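Local coordinates for protein (chymotrypsin/elastase isoinhibitor 1) (PDB 1EAI) that inhibits serine proteinases of the chymotrypsin and elastase type, defending the parasitic worm Ascaris suum against those of its host, at residues W11-G16 / R34-E39; E18-P23 / R48-K53. All coordinates share one frame; numbering follows the deposited sequence.

Contact 1 of 2, residues W11-G16 / R34-E39; sequences WTECTG and RRPSCE
Thr12 and Ser37 form a hydrogen-bonded antiparallel pair, with Thr12 N 2.9 Å from Ser37 O and Ser37 N equally close to Thr12 O. Proline suits the next position, where no N-H of Pro36 need cross; beyond it a water donates to Glu13 O and Arg34 O, 2.7 Å from each. Pairing resumes where Arg34 N meets Thr15 O at 3.2 Å, with a weak return bond. The flat Trp11 indole suits a partly exposed sheet face: with CG anti to N (chi1 180°), one ring face lies over Ser37 O, CZ2 packs 3.9 Å from Pro36 CB, and Cys38 SG sits in plane at the edge. Thr15, small and hydroxylic, gives its OG1 proton to Arg35 O at 2.8 Å, from above the carbonyl plane. Glu39 stretches out to take Gly16 N on OE2 (3.2 Å). Behind this shell, Thr12 OG1 accepts Cys14 N in an ST turn where the chain leaves the strand. The disulfides Cys5–Cys38 and Cys14–Cys33 hold one residue of each segment, and Cys33 follows the reactive bond Leu31–Met32. Strands 10-12 and 37-39 make a two-stranded antiparallel sheet, and the chain between the segments carries strand 28-30 and the reactive loop.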
# COMPACT_ATOMS: atom_id res chain seq x y z
N TRP C 11 18.38 4.45 -3.55
CA TRP C 11 17.60 3.21 -3.81
C TRP C 11 17.77 2.06 -2.81
O TRP C 11 18.82 1.52 -2.63
CB TRP C 11 17.70 2.77 -5.33
CG TRP C 11 16.92 1.50 -5.67
CD1 TRP C 11 17.30 0.17 -5.48
CD2 TRP C 11 15.52 1.42 -5.99
NE1 TRP C 11 16.19 -0.70 -5.68
CE2 TRP C 11 15.12 0.06 -6.06
CE3 TRP C 11 14.59 2.40 -6.21
CZ2 TRP C 11 13.87 -0.36 -6.44
CZ3 TRP C 11 13.31 1.99 -6.59
CH2 TRP C 11 12.95 0.63 -6.73
N THR C 12 16.72 1.62 -2.09
CA THR C 12 16.90 0.44 -1.20
C THR C 12 15.77 -0.61 -1.44
O THR C 12 14.58 -0.26 -1.81
CB THR C 12 16.96 0.80 0.33
OG1 THR C 12 17.15 -0.32 1.23
CG2 THR C 12 15.69 1.46 0.77
N GLU C 13 16.13 -1.86 -1.15
CA GLU C 13 15.23 -2.98 -1.18
C GLU C 13 14.52 -3.17 0.14
O GLU C 13 13.56 -3.91 0.18
CB GLU C 13 16.01 -4.27 -1.39
CG GLU C 13 16.71 -4.29 -2.75
CD GLU C 13 15.77 -4.40 -3.91
OE1 GLU C 13 14.60 -4.76 -3.77
OE2 GLU C 13 16.34 -4.06 -5.05
N CYS C 14 15.13 -2.69 1.25
CA CYS C 14 14.57 -2.68 2.61
C CYS C 14 14.36 -1.24 3.09
O CYS C 14 15.28 -0.61 3.65
CB CYS C 14 15.37 -3.49 3.64
SG CYS C 14 14.66 -3.45 5.32
N THR C 15 13.19 -0.69 2.83
CA THR C 15 12.85 0.68 3.21
C THR C 15 12.49 0.87 4.73
O THR C 15 11.87 -0.01 5.31
CB THR C 15 11.69 0.94 2.22
OG1 THR C 15 12.23 1.19 0.91
CG2 THR C 15 10.84 2.16 2.58
N GLY C 16 12.73 2.04 5.41
CA GLY C 16 12.34 2.28 6.82
C GLY C 16 11.44 3.50 6.98
O GLY C 16 10.52 3.58 6.23
N ARG C 34 9.75 -2.23 4.60
CA ARG C 34 8.75 -1.71 3.69
C ARG C 34 9.25 -1.95 2.25
O ARG C 34 10.42 -2.37 1.99
CB ARG C 34 8.48 -0.27 4.00
CG ARG C 34 7.79 -0.11 5.34
CD ARG C 34 8.15 1.18 6.12
NE ARG C 34 7.70 1.19 7.53
CZ ARG C 34 8.42 0.79 8.65
NH1 ARG C 34 9.73 0.36 8.64
NH2 ARG C 34 7.75 0.83 9.82
N ARG C 35 8.36 -1.71 1.30
CA ARG C 35 8.60 -1.91 -0.14
C ARG C 35 9.76 -1.08 -0.64
O ARG C 35 9.92 0.04 -0.22
CB ARG C 35 7.41 -1.42 -0.92
CG ARG C 35 6.07 -1.92 -0.43
CD ARG C 35 5.86 -3.44 -0.64
NE ARG C 35 4.45 -3.94 -0.52
CZ ARG C 35 3.63 -4.45 -1.49
NH1 ARG C 35 3.97 -4.59 -2.79
NH2 ARG C 35 2.38 -4.82 -1.15
N PRO C 36 10.46 -1.58 -1.63
CA PRO C 36 11.63 -0.93 -2.22
C PRO C 36 11.35 0.41 -2.77
O PRO C 36 10.22 0.56 -3.22
CB PRO C 36 12.15 -1.84 -3.30
CG PRO C 36 11.66 -3.21 -2.83
CD PRO C 36 10.36 -2.99 -2.05
N SER C 37 12.31 1.36 -2.65
CA SER C 37 12.05 2.71 -3.03
C SER C 37 13.30 3.64 -3.10
O SER C 37 14.43 3.21 -2.85
CB SER C 37 10.97 3.19 -2.09
OG SER C 37 11.48 3.68 -0.87
N CYS C 38 13.11 4.89 -3.57
CA CYS C 38 14.09 5.95 -3.66
C CYS C 38 13.90 6.65 -2.35
O CYS C 38 12.82 7.27 -2.15
CB CYS C 38 13.75 6.87 -4.85
SG CYS C 38 14.52 6.32 -6.39
N GLU C 39 14.71 6.27 -1.36
CA GLU C 39 14.55 6.78 0.03
C GLU C 39 15.35 8.08 0.48
O GLU C 39 16.51 8.30 0.04
CB GLU C 39 14.86 5.55 0.92
CG GLU C 39 14.78 5.72 2.45
CD GLU C 39 15.62 4.72 3.24
OE1 GLU C 39 16.82 4.45 3.05
OE2 GLU C 39 14.90 4.07 4.10
O HOH W 1 11.28 -4.83 1.25
O HOH W 2 16.89 1.55 5.09

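Contact 2 of 2, residues E18-P23 / R48-K53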
# COMPACT_ATOMS: atom_id res chain seq x y z
N GLU C 18 10.72 7.81 7.14
CA GLU C 18 11.05 9.15 6.69
C GLU C 18 10.50 10.24 7.64
O GLU C 18 9.46 10.04 8.32
CB GLU C 18 10.53 9.39 5.24
CG GLU C 18 11.11 8.54 4.07
CD GLU C 18 10.80 9.12 2.69
OE1 GLU C 18 9.82 9.81 2.45
OE2 GLU C 18 11.62 8.85 1.70
N MET C 19 11.14 11.46 7.74
CA MET C 19 10.67 12.51 8.67
C MET C 19 10.51 13.88 7.96
O MET C 19 11.36 14.19 7.10
CB MET C 19 11.70 12.74 9.77
CG MET C 19 11.87 11.59 10.78
SD MET C 19 13.23 11.79 12.00
CE MET C 19 12.51 13.12 13.01
N LYS C 20 9.43 14.65 8.22
CA LYS C 20 9.37 15.98 7.59
C LYS C 20 10.15 16.98 8.47
O LYS C 20 10.44 16.71 9.65
CB LYS C 20 8.01 16.61 7.72
CG LYS C 20 6.86 15.98 7.02
CD LYS C 20 6.69 16.49 5.61
CE LYS C 20 5.37 16.04 4.95
NZ LYS C 20 5.27 16.25 3.46
N CYS C 21 10.43 18.20 7.96
CA CYS C 21 11.08 19.18 8.84
C CYS C 21 10.13 19.46 9.99
O CYS C 21 8.96 19.77 9.71
CB CYS C 21 11.24 20.54 8.14
SG CYS C 21 12.53 20.70 6.92
N GLY C 22 10.51 19.31 11.26
CA GLY C 22 9.42 19.55 12.17
C GLY C 22 9.13 18.41 13.10
O GLY C 22 8.91 18.75 14.25
N PRO C 23 9.05 17.12 12.64
CA PRO C 23 8.83 16.02 13.55
C PRO C 23 9.87 15.81 14.63
O PRO C 23 11.09 15.80 14.47
CB PRO C 23 8.67 14.72 12.70
CG PRO C 23 7.94 15.15 11.45
CD PRO C 23 8.25 16.66 11.43
N ARG C 48 12.19 15.63 4.52
CA ARG C 48 11.26 15.98 3.41
C ARG C 48 10.58 17.37 3.58
O ARG C 48 10.18 17.72 4.71
CB ARG C 48 10.08 14.98 3.31
CG ARG C 48 10.40 13.63 2.67
CD ARG C 48 10.55 13.57 1.14
NE ARG C 48 10.93 12.22 0.68
CZ ARG C 48 11.46 11.97 -0.53
NH1 ARG C 48 11.67 12.98 -1.40
NH2 ARG C 48 11.76 10.70 -0.88
N THR C 49 10.43 18.13 2.47
CA THR C 49 9.69 19.39 2.44
C THR C 49 8.18 19.12 2.30
O THR C 49 7.75 18.00 2.10
CB THR C 49 10.16 20.36 1.36
OG1 THR C 49 9.80 19.98 0.03
CG2 THR C 49 11.67 20.41 1.43
N ASN C 50 7.36 20.19 2.29
CA ASN C 50 5.91 20.05 2.16
C ASN C 50 5.37 19.63 0.81
O ASN C 50 4.29 19.13 0.71
CB ASN C 50 5.15 21.26 2.73
CG ASN C 50 5.34 21.35 4.25
OD1 ASN C 50 5.12 20.36 5.00
ND2 ASN C 50 5.84 22.50 4.73
N ASP C 51 6.19 19.96 -0.13
CA ASP C 51 6.30 19.87 -1.55
C ASP C 51 6.95 18.54 -2.00
O ASP C 51 7.15 18.31 -3.17
CB ASP C 51 7.53 20.76 -1.42
CG ASP C 51 7.89 21.67 -2.50
OD1 ASP C 51 7.18 21.94 -3.46
OD2 ASP C 51 9.09 22.18 -2.22
N GLY C 52 7.46 17.78 -1.06
CA GLY C 52 8.07 16.51 -1.33
C GLY C 52 9.53 16.35 -1.68
O GLY C 52 9.96 15.22 -2.01
N LYS C 53 10.37 17.35 -1.63
CA LYS C 53 11.75 16.99 -1.93
C LYS C 53 12.57 16.65 -0.70
O LYS C 53 12.15 16.78 0.48
CB LYS C 53 12.27 18.23 -2.45
CG LYS C 53 10.96 18.95 -2.62
CD LYS C 53 11.01 19.73 -3.89
CE LYS C 53 12.20 20.65 -4.01
NZ LYS C 53 11.89 21.67 -5.05
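Arg48 bonds to the backbone on both sides of Lys20: Arg48 N donates to Met19 O at 3.1 Å, and Arg48 O receives Cys21 N at 3.3 Å. This single bridge brings the CA atoms of Lys20 and Arg48 to 4.6 Å. It sets an irregular loop against the end of a beta-hairpin in the cysteine-rich TIL domain, a small fold held largely by disulfides. The hairpin joins strands 46-48 and 54-56 through a type I turn from Thr49 to Gly52 with a G1 beta bulge at Gly52. Gly52 N closes the turn on Thr49 O at 3.2 Å, and Thr49 N bonds to Lys53 O. Glycine suits the bulge because its positive phi (88°) is less readily adopted by residues with a CB.

Among the side chains, Glu18 and Arg48 form a salt bridge; arginine suits the place because its flat guanidinium can present two N-H groups to one carboxylate and still have others for further partners. Arg48 grips the carboxylate side-on: Arg48 NE meets Glu18 OE1 at 3.2 Å and Arg48 NH2 meets Glu18 OE2 at 3.2 Å. The two planes are turned 48° apart; OE1 is approached from above the carboxylate plane, OE2 on its syn side and nearer the plane. A bend at chi2 (-76°) carries the arginine back alongside its own hairpin, where NH1 makes a weak bond to Gly52 O. Both charged groups have further partners, Glu18 OE2 accepting Cys40 N and Arg48 NH2 pairing with Glu9, so two carboxylates share the positive charge of Arg48. Cys21 is fixed by its disulfide to Cys60. The long chain of exposed Lys20 can lie over the surface: bent at chi2, it reaches past Arg48 O to the start of the turn, where NZ donates a weak bond to Thr49 O at 3.3 Å.

Along the chain the segments alternate, 11-16, 18-23, 34-39 and 48-53, so contact 1 and contact 2 cross along the chain. Their centres lie about 17 Å apart, on opposite sides of the chain's centre, yet they touch, Glu39 CA packing 3.9 Å from Glu18 OE2. They share no sheet, contact 1 using the pair 10-12 and 37-39 and contact 2 the end of the hairpin 46-48 and 54-56. Both belong to the single TIL domain, which has no helix and little strand. Contact 1 lies near the reactive bond and contact 2 away from it; together with the disulfides they join distant parts of a short chain, consistent with a compact inhibitor scaffold.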